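Local coordinates for protein chitinase A (Pteris ryukyuensis, PDB 4RL3) that probably hydrolyses the glycosidic bonds of chitin, the chain described here being the family 18 catalytic domain of a longer protein, at residues F30-A35 with V73-S78; L141-K146 with G171-V176; G47-Y52 with S97-N102; F182-Y187 with L214-T219. One frame throughout, in Å; residues are numbered along the deposited sequence.

Contact 1 (F30-A35 with V73-S78); sequences FILAFA and VKVMVS
Leu32 keeps CG opposite its own carbonyl carbon (chi1 -72°), and Val75 carries CG1 on the far side from its backbone N (chi1 -177°). With these settings the two branches meet slantwise, Leu32 CD1 lying 3.9 Å from Val75 CG1. On the same face of the sheet Val73 CG1 reaches the edge of the Phe30 ring, 3.8 Å from its CD2. The other face is made differently: Ile31 sets CG2 against Ser78 CB at 3.7 Å.

Beneath the side chains lies a parallel ladder of backbone bonds. One of its two nearly straight rungs runs from Ser78 N to Leu32 O (2.8 Å, N-H...O 174°), and Ser78 O then takes the N-H of Ala35 at 2.9 Å. Between these rungs the chain passes through a cis peptide before Phe34; past it, Ala35 CB packs against Val77 CG2 at 3.7 Å. The Phe34 ring has Ala33 CB over the centre of one face and Ser78 OG at its edge, 3.5 Å from CE1. That hydroxyl is itself hydrogen-bonded to Asp120, which ties its position to the next strand.

Neighbouring parallel strands of this kind build the (beta/alpha)8 barrel of family 18 chitinases, in which a non-proline cis peptide and the serine of the SxGG sequence commonly lie beside the aspartates of the DxxDxDxE motif.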
loop_
_atom_site.group_PDB
_atom_site.type_symbol
_atom_site.label_atom_id
_atom_site.label_comp_id
_atom_site.label_asym_id
_atom_site.label_seq_id
_atom_site.Cartn_x
_atom_site.Cartn_y
_atom_site.Cartn_z
ATOM N N PHE A 30 5.875 1.552 7.145
ATOM C CA PHE A 30 5.881 0.177 6.655
ATOM C C PHE A 30 4.435 -0.217 6.350
ATOM O O PHE A 30 3.513 0.188 7.057
ATOM C CB PHE A 30 6.443 -0.798 7.689
ATOM C CG PHE A 30 7.922 -0.694 7.904
ATOM C CD1 PHE A 30 8.805 -1.189 6.960
ATOM C CD2 PHE A 30 8.435 -0.140 9.070
ATOM C CE1 PHE A 30 10.165 -1.119 7.159
ATOM C CE2 PHE A 30 9.805 -0.063 9.271
ATOM C CZ PHE A 30 10.665 -0.552 8.318
ATOM N N ILE A 31 4.251 -1.024 5.310
ATOM C CA ILE A 31 2.941 -1.582 4.989
ATOM C C ILE A 31 3.043 -3.101 4.908
ATOM O O ILE A 31 3.576 -3.651 3.942
ATOM C CB ILE A 31 2.374 -1.020 3.677
ATOM C CG1 ILE A 31 2.433 0.507 3.661
ATOM C CG2 ILE A 31 0.926 -1.490 3.503
ATOM C CD1 ILE A 31 2.023 1.101 2.339
ATOM N N LEU A 32 2.543 -3.766 5.940
ATOM C CA LEU A 32 2.489 -5.220 5.978
ATOM C C LEU A 32 1.612 -5.737 4.856
ATOM O O LEU A 32 0.477 -5.277 4.693
ATOM C CB LEU A 32 1.945 -5.696 7.337
ATOM C CG LEU A 32 2.910 -5.503 8.500
ATOM C CD1 LEU A 32 2.214 -5.636 9.854
ATOM C CD2 LEU A 32 4.076 -6.469 8.378
ATOM N N ALA A 33 2.132 -6.706 4.105
ATOM C CA ALA A 33 1.420 -7.269 2.964
ATOM C C ALA A 33 1.348 -8.787 3.162
ATOM O O ALA A 33 2.393 -9.410 3.208
ATOM C CB ALA A 33 2.159 -6.917 1.676
ATOM N N PHE A 34 0.174 -9.415 3.297
ATOM C CA PHE A 34 -1.173 -8.850 3.180
ATOM C C PHE A 34 -2.091 -9.464 4.238
ATOM O O PHE A 34 -1.875 -10.605 4.677
ATOM C CB PHE A 34 -1.765 -9.217 1.815
ATOM C CG PHE A 34 -1.077 -8.568 0.651
ATOM C CD1 PHE A 34 -1.370 -7.257 0.317
ATOM C CD2 PHE A 34 -0.141 -9.264 -0.112
ATOM C CE1 PHE A 34 -0.747 -6.648 -0.745
ATOM C CE2 PHE A 34 0.482 -8.664 -1.191
ATOM C CZ PHE A 34 0.180 -7.351 -1.504
ATOM N N ALA A 35 -3.141 -8.732 4.608
ATOM C CA ALA A 35 -4.292 -9.331 5.281
ATOM C C ALA A 35 -5.293 -9.664 4.185
ATOM O O ALA A 35 -5.518 -8.860 3.285
ATOM C CB ALA A 35 -4.897 -8.388 6.317
ATOM N N VAL A 73 8.214 6.403 12.513
ATOM C CA VAL A 73 7.693 5.184 11.873
ATOM C C VAL A 73 6.272 4.824 12.318
ATOM O O VAL A 73 5.957 4.806 13.509
ATOM C CB VAL A 73 8.634 3.987 12.106
ATOM C CG1 VAL A 73 7.996 2.684 11.626
ATOM C CG2 VAL A 73 9.974 4.224 11.405
ATOM N N LYS A 74 5.427 4.546 11.326
ATOM C CA LYS A 74 4.119 3.920 11.518
ATOM C C LYS A 74 4.096 2.626 10.712
ATOM O O LYS A 74 4.895 2.436 9.786
ATOM C CB LYS A 74 2.989 4.840 11.047
ATOM C CG LYS A 74 2.756 6.089 11.886
ATOM C CD LYS A 74 1.563 6.859 11.329
ATOM C CE LYS A 74 1.232 8.131 12.083
ATOM N NZ LYS A 74 0.074 8.822 11.442
ATOM N N VAL A 75 3.195 1.721 11.084
ATOM C CA VAL A 75 3.053 0.447 10.371
ATOM C C VAL A 75 1.581 0.241 10.021
ATOM O O VAL A 75 0.716 0.321 10.889
ATOM C CB VAL A 75 3.608 -0.750 11.183
ATOM C CG1 VAL A 75 3.520 -2.042 10.373
ATOM C CG2 VAL A 75 5.055 -0.485 11.576
ATOM N N MET A 76 1.305 0.028 8.738
ATOM C CA MET A 76 -0.063 -0.186 8.252
ATOM C C MET A 76 -0.178 -1.615 7.727
ATOM O O MET A 76 0.811 -2.349 7.716
ATOM C CB MET A 76 -0.397 0.863 7.178
ATOM C CG MET A 76 -0.487 2.308 7.705
ATOM S SD MET A 76 1.126 3.076 7.894
ATOM C CE MET A 76 0.594 4.739 8.291
ATOM N N VAL A 77 -1.380 -2.026 7.326
ATOM C CA VAL A 77 -1.549 -3.330 6.694
ATOM C C VAL A 77 -2.310 -3.153 5.384
ATOM O O VAL A 77 -3.262 -2.382 5.321
ATOM C CB VAL A 77 -2.254 -4.345 7.641
ATOM C CG1 VAL A 77 -3.608 -3.838 8.104
ATOM C CG2 VAL A 77 -2.363 -5.737 7.005
ATOM N N SER A 78 -1.864 -3.867 4.355
ATOM C CA SER A 78 -2.499 -3.862 3.045
ATOM C C SER A 78 -3.435 -5.056 2.893
ATOM O O SER A 78 -3.129 -6.161 3.340
ATOM C CB SER A 78 -1.431 -3.891 1.957
ATOM O OG SER A 78 -2.016 -3.693 0.684
#

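Contact 2 (L141-K146 with G171-V176); sequences LITQLK and GQYSSV. With EDO (1,2-ethanediol), chain D.
Lys146 reaches Val176 by a folded rather than an extended side chain. Its bends at chi2 (-72°) and chi4 (74°) bring NZ back to the turn that follows helix 163-173, where it donates to Val176 O at 2.9 Å. The ammonium approaches from above the carbonyl plane, not along a lone pair. It also makes a salt bridge with Asp178 and holds both hydroxyls of a 1,2-ethanediol, probably from the crystallisation liquor, NZ lying 3.0 Å from O1 and 2.9 Å from O2.

Below this polar end the contact is mostly methyl packing. Ile142 points CG2 at the turn, 3.4 Å from Val176 O and 3.7 Å from Val176 CG2, a methyl that the chi1 of -66° puts between the backbone N and carbonyl carbon of Val176. Thr143, apart from this, crosses Tyr173 at about a right angle, its OG1 3.6 Å from CD1 of the ring, while the hydroxyl is hydrogen-bonded to Gly139 O within its own helix.

An alanine in place of Lys146 is likely to leave Val176 O and Asp178 without their cationic partner and the turn less firmly fixed. Helix 131-147 is thus tied to this turn largely through a charge, the ammonium probably helping to neutralise Asp178.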
loop_
_atom_site.group_PDB
_atom_site.type_symbol
_atom_site.label_atom_id
_atom_site.label_comp_id
_atom_site.label_asym_id
_atom_site.label_seq_id
_atom_site.Cartn_x
_atom_site.Cartn_y
_atom_site.Cartn_z
ATOM N N LEU A 141 -15.867 0.686 5.314
ATOM C CA LEU A 141 -14.779 0.166 6.143
ATOM C C LEU A 141 -13.846 1.302 6.574
ATOM O O LEU A 141 -13.556 1.464 7.757
ATOM C CB LEU A 141 -14.002 -0.898 5.372
ATOM C CG LEU A 141 -12.687 -1.381 5.983
ATOM C CD1 LEU A 141 -12.923 -2.010 7.353
ATOM C CD2 LEU A 141 -12.001 -2.354 5.050
ATOM N N ILE A 142 -13.393 2.096 5.608
ATOM C CA ILE A 142 -12.461 3.183 5.921
ATOM C C ILE A 142 -13.122 4.241 6.807
ATOM O O ILE A 142 -12.535 4.722 7.779
ATOM C CB ILE A 142 -11.899 3.837 4.640
ATOM C CG1 ILE A 142 -11.030 2.846 3.879
ATOM C CG2 ILE A 142 -11.100 5.079 4.985
ATOM C CD1 ILE A 142 -10.672 3.297 2.474
ATOM N N THR A 143 -14.357 4.591 6.464
ATOM C CA THR A 143 -15.089 5.626 7.175
ATOM C C THR A 143 -15.296 5.221 8.634
ATOM O O THR A 143 -15.070 6.024 9.550
ATOM C CB THR A 143 -16.443 5.904 6.491
ATOM O OG1 THR A 143 -16.208 6.436 5.182
ATOM C CG2 THR A 143 -17.287 6.877 7.299
ATOM N N GLN A 144 -15.676 3.970 8.859
ATOM C CA GLN A 144 -15.858 3.481 10.224
ATOM C C GLN A 144 -14.546 3.400 11.005
ATOM O O GLN A 144 -14.509 3.763 12.181
ATOM C CB GLN A 144 -16.525 2.116 10.239
ATOM C CG GLN A 144 -17.999 2.131 9.905
ATOM C CD GLN A 144 -18.698 0.835 10.294
ATOM O OE1 GLN A 144 -18.418 0.238 11.341
ATOM N NE2 GLN A 144 -19.647 0.432 9.486
ATOM N N LEU A 145 -13.470 2.910 10.385
ATOM C CA LEU A 145 -12.202 2.834 11.107
ATOM C C LEU A 145 -11.702 4.220 11.495
ATOM O O LEU A 145 -11.108 4.369 12.564
ATOM C CB LEU A 145 -11.140 2.088 10.307
ATOM C CG LEU A 145 -11.361 0.579 10.138
ATOM C CD1 LEU A 145 -10.324 0.037 9.174
ATOM C CD2 LEU A 145 -11.301 -0.192 11.448
ATOM N N LYS A 146 -11.942 5.222 10.645
ATOM C CA LYS A 146 -11.593 6.602 10.967
ATOM C C LYS A 146 -12.467 7.156 12.087
ATOM O O LYS A 146 -11.949 7.727 13.058
ATOM C CB LYS A 146 -11.672 7.493 9.722
ATOM C CG LYS A 146 -10.521 7.291 8.744
ATOM C CD LYS A 146 -9.215 7.850 9.254
ATOM C CE LYS A 146 -8.102 7.715 8.222
ATOM N NZ LYS A 146 -8.250 8.695 7.103
ATOM N N GLY A 171 -13.203 9.235 -5.591
ATOM C CA GLY A 171 -14.036 10.404 -5.864
ATOM C C GLY A 171 -15.149 10.572 -4.846
ATOM O O GLY A 171 -15.632 11.685 -4.621
ATOM N N GLN A 172 -15.525 9.449 -4.234
ATOM C CA GLN A 172 -16.593 9.367 -3.251
ATOM C C GLN A 172 -16.131 9.528 -1.792
ATOM O O GLN A 172 -16.864 10.060 -0.958
ATOM C CB GLN A 172 -17.271 8.006 -3.416
ATOM C CG GLN A 172 -18.664 7.919 -2.833
ATOM C CD GLN A 172 -19.448 6.736 -3.329
ATOM O OE1 GLN A 172 -20.429 6.330 -2.706
ATOM N NE2 GLN A 172 -19.022 6.153 -4.454
ATOM N N TYR A 173 -14.916 9.065 -1.491
ATOM C CA TYR A 173 -14.416 8.970 -0.119
ATOM C C TYR A 173 -13.076 9.686 0.058
ATOM O O TYR A 173 -12.293 9.372 0.956
ATOM C CB TYR A 173 -14.305 7.484 0.281
ATOM C CG TYR A 173 -15.647 6.847 0.480
ATOM C CD1 TYR A 173 -16.326 7.014 1.676
ATOM C CD2 TYR A 173 -16.255 6.104 -0.525
ATOM C CE1 TYR A 173 -17.572 6.455 1.870
ATOM C CE2 TYR A 173 -17.498 5.550 -0.337
ATOM C CZ TYR A 173 -18.150 5.727 0.865
ATOM O OH TYR A 173 -19.394 5.202 1.090
ATOM N N SER A 174 -12.821 10.706 -0.762
ATOM C CA SER A 174 -11.523 11.374 -0.685
ATOM C C SER A 174 -11.242 11.987 0.684
ATOM O O SER A 174 -10.097 12.025 1.117
ATOM C CB SER A 174 -11.350 12.409 -1.798
ATOM O OG SER A 174 -12.276 13.464 -1.684
ATOM N N SER A 175 -12.276 12.432 1.397
ATOM C CA SER A 175 -12.053 13.030 2.710
ATOM C C SER A 175 -11.473 12.062 3.738
ATOM O O SER A 175 -10.875 12.501 4.722
ATOM C CB SER A 175 -13.342 13.636 3.257
ATOM O OG SER A 175 -14.280 12.630 3.575
ATOM N N VAL A 176 -11.651 10.757 3.534
ATOM C CA VAL A 176 -11.109 9.776 4.477
ATOM C C VAL A 176 -9.982 8.927 3.881
ATOM O O VAL A 176 -9.434 8.059 4.560
ATOM C CB VAL A 176 -12.212 8.869 5.083
ATOM C CG1 VAL A 176 -13.151 9.692 5.964
ATOM C CG2 VAL A 176 -12.981 8.106 4.009
HETATM C C1 EDO D . -7.922 12.383 8.020
HETATM O O1 EDO D . -7.022 11.280 8.075
HETATM C C2 EDO D . -9.080 12.051 7.089
HETATM O O2 EDO D . -9.911 11.029 7.654
#

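Contact 3 (G47-Y52 with S97-N102); sequences GVFNIY and SSWVAN
Trp99 spreads one face of its indole over Gly47, whose CA stands 3.6 Å from the centroid of the five-membered ring in a CH-pi contact. The pair fixes an outer loop of the (beta/alpha)8 barrel, the one that follows strand 27-36, to helix 96-114. With CG opposite the backbone N (chi1 -170°), the torsion carries the indole out over Gly47, and its NE1 is hydrogen-bonded to Asp37.

Only glycine suits position 47. Its backbone turns with positive phi, and a beta carbon would press on the carbonyl oxygen of the preceding residue and fall 2.6 Å from Trp99 O.

Farther along the loop Phe49 brings the edge of its ring to the indole, CZ lying 3.8 Å from Trp99 CZ2. The two side chains approach obliquely, with their planes steeply inclined at 82°. Phe49 also touches Ala103 and Leu107 on the next turns of the helix, while Trp99 extends to Cys137 and Ile138 on helix 131-147, so that these aromatic residues fill the space between the loop and two helices.

The polar atoms are settled largely through residues beyond the two segments. Gly47 O and Asn102 O, both acceptors, approach to 3.1 Å; Ser106 OG is a hydrogen-bond partner of both, and could offset part of their repulsion. Asn102 ND2 bonds to Asn46 O, which fixes the rotation of the amide; over its face sits a methyl of Val48, CG2 being 3.5 Å from Asn102 CG.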
loop_
_atom_site.group_PDB
_atom_site.type_symbol
_atom_site.label_atom_id
_atom_site.label_comp_id
_atom_site.label_asym_id
_atom_site.label_seq_id
_atom_site.Cartn_x
_atom_site.Cartn_y
_atom_site.Cartn_z
ATOM N N GLY A 47 -15.171 -11.048 4.650
ATOM C CA GLY A 47 -14.596 -9.925 5.354
ATOM C C GLY A 47 -13.923 -10.230 6.682
ATOM O O GLY A 47 -13.541 -9.305 7.391
ATOM N N VAL A 48 -13.795 -11.501 7.054
ATOM C CA VAL A 48 -13.053 -11.839 8.278
ATOM C C VAL A 48 -11.588 -12.000 7.874
ATOM O O VAL A 48 -11.202 -12.984 7.232
ATOM C CB VAL A 48 -13.576 -13.110 8.984
ATOM C CG1 VAL A 48 -12.776 -13.353 10.245
ATOM C CG2 VAL A 48 -15.053 -12.965 9.350
ATOM N N PHE A 49 -10.779 -11.003 8.204
ATOM C CA PHE A 49 -9.396 -10.948 7.713
ATOM C C PHE A 49 -8.429 -11.859 8.452
ATOM O O PHE A 49 -8.398 -11.882 9.682
ATOM C CB PHE A 49 -8.893 -9.506 7.696
ATOM C CG PHE A 49 -9.425 -8.738 6.528
ATOM C CD1 PHE A 49 -8.731 -8.736 5.322
ATOM C CD2 PHE A 49 -10.658 -8.101 6.590
ATOM C CE1 PHE A 49 -9.229 -8.064 4.215
ATOM C CE2 PHE A 49 -11.159 -7.428 5.489
ATOM C CZ PHE A 49 -10.455 -7.419 4.301
ATOM N N ASN A 50 -7.658 -12.604 7.656
ATOM C CA ASN A 50 -6.586 -13.468 8.119
ATOM C C ASN A 50 -5.233 -12.906 7.708
ATOM O O ASN A 50 -5.137 -12.064 6.807
ATOM C CB ASN A 50 -6.749 -14.862 7.517
ATOM C CG ASN A 50 -7.871 -15.639 8.166
ATOM O OD1 ASN A 50 -7.931 -15.736 9.389
ATOM N ND2 ASN A 50 -8.757 -16.200 7.362
ATOM N N ILE A 51 -4.194 -13.390 8.374
ATOM C CA ILE A 51 -2.834 -12.890 8.200
ATOM C C ILE A 51 -2.073 -13.688 7.154
ATOM O O ILE A 51 -1.866 -14.894 7.322
ATOM C CB ILE A 51 -2.078 -12.943 9.542
ATOM C CG1 ILE A 51 -2.759 -12.011 10.555
ATOM C CG2 ILE A 51 -0.609 -12.571 9.355
ATOM C CD1 ILE A 51 -2.250 -12.150 11.970
ATOM N N TYR A 52 -1.625 -12.997 6.107
ATOM C CA TYR A 52 -0.795 -13.595 5.063
ATOM C C TYR A 52 0.451 -12.753 4.805
ATOM O O TYR A 52 0.861 -12.548 3.664
ATOM C CB TYR A 52 -1.598 -13.861 3.794
ATOM C CG TYR A 52 -2.723 -14.845 4.043
ATOM C CD1 TYR A 52 -2.475 -16.216 4.150
ATOM C CD2 TYR A 52 -4.030 -14.404 4.208
ATOM C CE1 TYR A 52 -3.502 -17.105 4.395
ATOM C CE2 TYR A 52 -5.061 -15.286 4.455
ATOM C CZ TYR A 52 -4.791 -16.637 4.544
ATOM O OH TYR A 52 -5.826 -17.516 4.786
ATOM N N SER A 97 -23.535 -5.283 4.164
ATOM C CA SER A 97 -23.548 -5.035 5.593
ATOM C C SER A 97 -22.761 -6.074 6.377
ATOM O O SER A 97 -22.068 -5.729 7.343
ATOM C CB SER A 97 -24.978 -4.935 6.129
ATOM O OG SER A 97 -25.660 -6.166 6.012
ATOM N N SER A 98 -22.853 -7.340 5.979
ATOM C CA SER A 98 -22.157 -8.399 6.713
ATOM C C SER A 98 -20.653 -8.349 6.450
ATOM O O SER A 98 -19.853 -8.554 7.372
ATOM C CB SER A 98 -22.732 -9.789 6.437
ATOM O OG SER A 98 -22.600 -10.180 5.087
ATOM N N TRP A 99 -20.266 -8.061 5.209
ATOM C CA TRP A 99 -18.841 -7.923 4.890
ATOM C C TRP A 99 -18.248 -6.761 5.708
ATOM O O TRP A 99 -17.192 -6.902 6.352
ATOM C CB TRP A 99 -18.606 -7.733 3.370
ATOM C CG TRP A 99 -17.140 -7.828 2.998
ATOM C CD1 TRP A 99 -16.489 -8.932 2.542
ATOM C CD2 TRP A 99 -16.152 -6.790 3.095
ATOM N NE1 TRP A 99 -15.154 -8.658 2.359
ATOM C CE2 TRP A 99 -14.922 -7.351 2.686
ATOM C CE3 TRP A 99 -16.187 -5.447 3.476
ATOM C CZ2 TRP A 99 -13.738 -6.617 2.655
ATOM C CZ3 TRP A 99 -15.004 -4.712 3.450
ATOM C CH2 TRP A 99 -13.797 -5.297 3.030
ATOM N N VAL A 100 -18.927 -5.617 5.684
ATOM C CA VAL A 100 -18.436 -4.451 6.395
ATOM C C VAL A 100 -18.312 -4.730 7.896
ATOM O O VAL A 100 -17.306 -4.382 8.502
ATOM C CB VAL A 100 -19.336 -3.223 6.136
ATOM C CG1 VAL A 100 -19.022 -2.095 7.105
ATOM C CG2 VAL A 100 -19.182 -2.764 4.687
ATOM N N ALA A 101 -19.313 -5.382 8.496
ATOM C CA ALA A 101 -19.251 -5.648 9.926
ATOM C C ALA A 101 -18.073 -6.547 10.274
ATOM O O ALA A 101 -17.367 -6.322 11.261
ATOM C CB ALA A 101 -20.561 -6.236 10.433
ATOM N N ASN A 102 -17.849 -7.562 9.452
ATOM C CA ASN A 102 -16.707 -8.447 9.652
ATOM C C ASN A 102 -15.363 -7.786 9.395
ATOM O O ASN A 102 -14.380 -8.071 10.091
ATOM C CB ASN A 102 -16.845 -9.685 8.768
ATOM C CG ASN A 102 -17.764 -10.735 9.367
ATOM O OD1 ASN A 102 -17.881 -10.858 10.589
ATOM N ND2 ASN A 102 -18.395 -11.515 8.507
#

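Contact 4 (F182-Y187 with L214-T219); sequences FQFYSY and LASFST. With ACT (acetate ion), chain E.
Tyr185 meets the strand opposite along nearly its whole length. Its CB touches Ser218 CB at 3.7 Å. A chi1 of 42° then sends CG between the backbone N and the carbonyl carbon, directing the ring back along strand 215-218 instead of away from it. The CD1-CE1 side runs obliquely past the backbone: CD1 lies 3.6 Å from Phe217 C, and CE1 comes 3.8 Å from Ser216 OG. Gln183 CB covers part of one face. At the tip, OH donates to a bound acetate, probably from the crystallisation liquor, 2.6 Å from OXT, and the acetate oxygen lies close to the plane of the ring. A phenylalanine here would probably keep much of this packing but leave the acetate oxygen without its hydroxyl donor.

Behind the tyrosine, Ser216 joins the two segments with a hydroxyl hydrogen bond. Its OG donates to Phe182 O at 2.7 Å, in the carbonyl plane. Phe184 turns its ring edge to the same strand, CE2 approaching Leu214 O to 3.4 Å. That carbonyl is buried without a hydrogen-bonding partner, and the C-H at CE2, in the plane of the ring, faces it. Phe182 CD1 rests over the centre of one face of the Phe184 ring, and Tyr196 packs nearby.

Gln183 is held by Ala157 O through NE2 and lies about 4 Å from a bound magnesium ion. The sixth and seventh strands of the (beta/alpha)8 barrel lie side by side here, and a glutamine and a tyrosine two residues apart just after the sixth are consistent with the substrate-binding cleft of family 18 plant chitinases such as hevamine.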
loop_
_atom_site.group_PDB
_atom_site.type_symbol
_atom_site.label_atom_id
_atom_site.label_comp_id
_atom_site.label_asym_id
_atom_site.label_seq_id
_atom_site.Cartn_x
_atom_site.Cartn_y
_atom_site.Cartn_z
ATOM N N PHE A 182 -0.353 4.904 -6.042
ATOM C CA PHE A 182 -0.522 4.516 -7.428
ATOM C C PHE A 182 0.683 3.673 -7.849
ATOM O O PHE A 182 1.821 4.051 -7.610
ATOM C CB PHE A 182 -0.679 5.734 -8.343
ATOM C CG PHE A 182 -1.114 5.374 -9.732
ATOM C CD1 PHE A 182 -0.183 4.945 -10.660
ATOM C CD2 PHE A 182 -2.447 5.413 -10.091
ATOM C CE1 PHE A 182 -0.564 4.575 -11.925
ATOM C CE2 PHE A 182 -2.837 5.037 -11.367
ATOM C CZ PHE A 182 -1.892 4.623 -12.283
ATOM N N GLN A 183 0.423 2.520 -8.454
ATOM C CA GLN A 183 1.475 1.579 -8.820
ATOM C C GLN A 183 2.106 1.911 -10.174
ATOM O O GLN A 183 1.692 1.386 -11.209
ATOM C CB GLN A 183 0.922 0.162 -8.865
ATOM C CG GLN A 183 0.339 -0.327 -7.545
ATOM C CD GLN A 183 -0.153 -1.759 -7.651
ATOM O OE1 GLN A 183 0.414 -2.573 -8.377
ATOM N NE2 GLN A 183 -1.229 -2.064 -6.944
ATOM N N PHE A 184 3.137 2.748 -10.160
ATOM C CA PHE A 184 3.784 3.182 -11.411
ATOM C C PHE A 184 4.674 2.108 -12.018
ATOM O O PHE A 184 5.048 2.202 -13.192
ATOM C CB PHE A 184 4.547 4.483 -11.187
ATOM C CG PHE A 184 3.642 5.669 -11.021
ATOM C CD1 PHE A 184 3.049 6.270 -12.131
ATOM C CD2 PHE A 184 3.337 6.166 -9.762
ATOM C CE1 PHE A 184 2.191 7.348 -11.978
ATOM C CE2 PHE A 184 2.494 7.255 -9.610
ATOM C CZ PHE A 184 1.909 7.845 -10.717
ATOM N N TYR A 185 4.957 1.072 -11.237
ATOM C CA TYR A 185 5.688 -0.094 -11.722
ATOM C C TYR A 185 4.825 -1.001 -12.603
ATOM O O TYR A 185 5.312 -2.020 -13.100
ATOM C CB TYR A 185 6.339 -0.865 -10.560
ATOM C CG TYR A 185 5.478 -1.026 -9.325
ATOM C CD1 TYR A 185 5.484 -0.061 -8.322
ATOM C CD2 TYR A 185 4.676 -2.142 -9.152
ATOM C CE1 TYR A 185 4.698 -0.200 -7.186
ATOM C CE2 TYR A 185 3.898 -2.301 -8.014
ATOM C CZ TYR A 185 3.905 -1.333 -7.040
ATOM O OH TYR A 185 3.133 -1.485 -5.917
ATOM N N SER A 186 3.553 -0.631 -12.798
ATOM C CA SER A 186 2.698 -1.245 -13.821
ATOM C C SER A 186 3.128 -0.837 -15.239
ATOM O O SER A 186 2.736 -1.493 -16.203
ATOM C CB SER A 186 1.229 -0.846 -13.595
ATOM O OG SER A 186 1.057 0.560 -13.692
ATOM N N TYR A 187 3.893 0.246 -15.373
ATOM C CA TYR A 187 4.328 0.716 -16.690
ATOM C C TYR A 187 5.608 0.005 -17.126
ATOM O O TYR A 187 6.226 -0.723 -16.344
ATOM C CB TYR A 187 4.479 2.243 -16.710
ATOM C CG TYR A 187 3.160 2.944 -16.481
ATOM C CD1 TYR A 187 2.100 2.777 -17.369
ATOM C CD2 TYR A 187 2.954 3.737 -15.362
ATOM C CE1 TYR A 187 0.882 3.385 -17.156
ATOM C CE2 TYR A 187 1.737 4.354 -15.135
ATOM C CZ TYR A 187 0.703 4.183 -16.033
ATOM O OH TYR A 187 -0.514 4.794 -15.808
ATOM N N LEU A 214 1.291 9.387 -4.448
ATOM C CA LEU A 214 2.712 9.059 -4.293
ATOM C C LEU A 214 3.297 8.469 -5.567
ATOM O O LEU A 214 2.631 7.725 -6.273
ATOM C CB LEU A 214 2.907 8.074 -3.139
ATOM C CG LEU A 214 2.323 8.508 -1.794
ATOM C CD1 LEU A 214 2.506 7.390 -0.793
ATOM C CD2 LEU A 214 2.946 9.799 -1.303
ATOM N N ALA A 215 4.551 8.814 -5.861
ATOM C CA ALA A 215 5.300 8.142 -6.902
ATOM C C ALA A 215 5.766 6.812 -6.365
ATOM O O ALA A 215 5.784 6.598 -5.153
ATOM C CB ALA A 215 6.493 8.981 -7.327
ATOM N N SER A 216 6.142 5.908 -7.259
ATOM C CA SER A 216 6.582 4.580 -6.855
ATOM C C SER A 216 7.420 3.868 -7.901
ATOM O O SER A 216 7.438 4.229 -9.095
ATOM C CB SER A 216 5.389 3.696 -6.495
ATOM O OG SER A 216 4.509 3.559 -7.593
ATOM N N PHE A 217 8.122 2.851 -7.421
ATOM C CA PHE A 217 8.824 1.907 -8.262
ATOM C C PHE A 217 8.918 0.552 -7.579
ATOM O O PHE A 217 8.659 0.431 -6.384
ATOM C CB PHE A 217 10.212 2.439 -8.689
ATOM C CG PHE A 217 11.133 2.818 -7.549
ATOM C CD1 PHE A 217 11.927 1.866 -6.933
ATOM C CD2 PHE A 217 11.229 4.135 -7.122
ATOM C CE1 PHE A 217 12.789 2.212 -5.901
ATOM C CE2 PHE A 217 12.088 4.493 -6.099
ATOM C CZ PHE A 217 12.863 3.517 -5.485
ATOM N N SER A 218 9.269 -0.465 -8.360
ATOM C CA SER A 218 9.494 -1.798 -7.848
ATOM C C SER A 218 10.982 -2.067 -7.750
ATOM O O SER A 218 11.756 -1.641 -8.608
ATOM C CB SER A 218 8.844 -2.839 -8.758
ATOM O OG SER A 218 9.303 -4.151 -8.459
ATOM N N THR A 219 11.364 -2.792 -6.701
ATOM C CA THR A 219 12.709 -3.315 -6.564
ATOM C C THR A 219 12.742 -4.815 -6.892
ATOM O O THR A 219 13.764 -5.483 -6.693
ATOM C CB THR A 219 13.224 -3.074 -5.141
ATOM O OG1 THR A 219 12.226 -3.505 -4.201
ATOM C CG2 THR A 219 13.524 -1.582 -4.932
HETATM C C ACT E . 0.950 -3.826 -4.901
HETATM O O ACT E . 0.258 -4.876 -4.866
HETATM O OXT ACT E . 1.842 -3.775 -5.786
HETATM C CH3 ACT E . 0.730 -2.705 -3.922
#

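Overall arrangement
All four contacts belong to one (beta/alpha)8 barrel, contact 1 within its wall, contact 4 on another part of that wall, contact 2 in the outer layer and contact 3 between that layer and the sheet. Contact 1 runs directly into contact 3, where Phe34 O probably accepts a hydrogen bond from Tyr52 N at 2.8 Å. Contacts 3 and 2 meet through Leu141 CD2 and Trp99 CH2, 4.0 Å apart. Contacts 1 and 4 do not touch, their nearest atoms being about 7 Å apart, but they probably line one pocket: the acetate bonded by Tyr185 lies about 4 Å from the Phe34 side chain. Contacts 3 and 4, with centres 28 Å apart, lie on opposite sides of the chain's centre.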